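Local coordinates for uncharacterized protein (Bacteroides ovatus, PDB 4ORL) that is of unknown function but belongs to the DUF4783 family of the NTF2 clan, with a six-stranded mixed sheet packed against helices, at residues A6-A11 with S72-T77. Sequence-based numbering, arbitrary orientation. Where two conformers were deposited one is given.
Sequences AGVITA and SFVIGT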
# COMPACT_ATOMS: atom_id res chain seq x y z
N ALA A 6 -6.57 -1.69 -10.13
CA ALA A 6 -7.45 -2.54 -9.33
C ALA A 6 -6.64 -3.56 -8.51
O ALA A 6 -6.98 -3.83 -7.36
CB ALA A 6 -8.42 -3.27 -10.23
N GLY A 7 -5.55 -4.08 -9.09
CA GLY A 7 -4.70 -5.06 -8.39
C GLY A 7 -4.07 -4.56 -7.10
O GLY A 7 -3.78 -5.35 -6.21
N VAL A 8 -3.84 -3.26 -6.98
CA VAL A 8 -3.33 -2.70 -5.73
C VAL A 8 -4.38 -2.88 -4.63
O VAL A 8 -4.08 -3.31 -3.51
CB VAL A 8 -2.99 -1.22 -5.89
CG1 VAL A 8 -2.71 -0.59 -4.54
CG2 VAL A 8 -1.79 -1.07 -6.80
N ILE A 9 -5.61 -2.55 -4.97
CA ILE A 9 -6.70 -2.67 -4.03
C ILE A 9 -6.93 -4.14 -3.65
O ILE A 9 -7.06 -4.48 -2.48
CB ILE A 9 -7.98 -2.02 -4.60
CG1 ILE A 9 -7.79 -0.49 -4.73
CG2 ILE A 9 -9.16 -2.36 -3.72
CD1 ILE A 9 -8.72 0.14 -5.72
N THR A 10 -6.93 -5.02 -4.65
CA THR A 10 -7.10 -6.45 -4.40
C THR A 10 -5.97 -7.00 -3.52
O THR A 10 -6.21 -7.81 -2.63
CB THR A 10 -7.19 -7.22 -5.74
OG1 THR A 10 -8.36 -6.78 -6.45
CG2 THR A 10 -7.28 -8.74 -5.53
N ALA A 11 -4.74 -6.53 -3.74
CA ALA A 11 -3.60 -6.97 -2.92
C ALA A 11 -3.82 -6.65 -1.44
O ALA A 11 -3.56 -7.46 -0.57
CB ALA A 11 -2.31 -6.33 -3.39
N SER A 72 -0.60 9.75 -8.20
CA SER A 72 -1.91 9.25 -7.77
C SER A 72 -1.84 8.73 -6.36
O SER A 72 -0.76 8.54 -5.80
CB SER A 72 -2.41 8.16 -8.73
OG SER A 72 -1.54 7.05 -8.71
N PHE A 73 -3.00 8.48 -5.78
CA PHE A 73 -3.07 7.95 -4.44
C PHE A 73 -4.32 7.14 -4.22
O PHE A 73 -5.35 7.36 -4.88
CB PHE A 73 -3.01 9.07 -3.41
CG PHE A 73 -4.24 9.94 -3.40
CD1 PHE A 73 -4.32 11.07 -4.23
CD2 PHE A 73 -5.30 9.65 -2.55
CE1 PHE A 73 -5.46 11.89 -4.19
CE2 PHE A 73 -6.44 10.46 -2.53
CZ PHE A 73 -6.52 11.56 -3.36
N VAL A 74 -4.23 6.24 -3.24
CA VAL A 74 -5.40 5.54 -2.73
C VAL A 74 -5.28 5.45 -1.22
O VAL A 74 -4.20 5.13 -0.68
CB VAL A 74 -5.59 4.17 -3.39
CG1 VAL A 74 -4.36 3.30 -3.24
CG2 VAL A 74 -6.81 3.47 -2.83
N ILE A 75 -6.38 5.80 -0.55
CA ILE A 75 -6.46 5.80 0.90
C ILE A 75 -7.56 4.83 1.29
O ILE A 75 -8.66 4.93 0.77
CB ILE A 75 -6.86 7.20 1.44
CG1 ILE A 75 -6.12 8.31 0.71
CG2 ILE A 75 -6.60 7.26 2.93
CD1 ILE A 75 -4.62 8.21 0.79
N GLY A 76 -7.29 3.93 2.21
CA GLY A 76 -8.33 3.00 2.65
C GLY A 76 -8.10 2.51 4.04
O GLY A 76 -7.12 2.84 4.68
N THR A 77 -9.02 1.68 4.52
CA THR A 77 -8.93 1.10 5.86
C THR A 77 -8.83 -0.40 5.76
O THR A 77 -9.69 -1.06 5.13
CB THR A 77 -10.12 1.47 6.74
OG1 THR A 77 -10.24 2.90 6.78
CG2 THR A 77 -9.96 0.94 8.17
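Helix segment 6-11 lies over strand segment 72-77 with the backbones 8.4 Å apart at their nearest, I9 CA to V74 CA; side chains occupy the interval, and no hydrogen bond joins the two. Within the helix, the backbone bonds from T10 N to A6 O and from A11 N to G7 O hold the first turn together. V74 is the one strand residue that meets it, and its two methyls divide the work. CG1 comes opposite CG1 of V8 at 4.4 Å, a methyl-to-methyl approach in which V8 and V74 both direct their CB toward the other segment. The second methyl, V74 CG2, lies beside the I9 side chain, with its nearest carbon, I9 CG1, at 4.5 Å. I9 sets out along the flank of the helix rather than straight at the strand; a chi1 of -67° turns CG1, the start of its longer branch, toward V74. Both approaches are loose van der Waals contacts, and only 84 Å² is buried in all. The pairing is thus a light apolar touch between the N-terminal helix and the sheet face on which it packs, consistent with the helix-covered concave side of NTF2-like folds. Other residues fill in around it: I4, just ahead of the helix, touches both I9 and V74, while V62 and Q65 of strand 57-68 do the same from the neighbouring edge strand. Y23 packs on V8, and strand 83-94 borders strand 71-80 on its other side, where C89 pairs with V74 through the backbone.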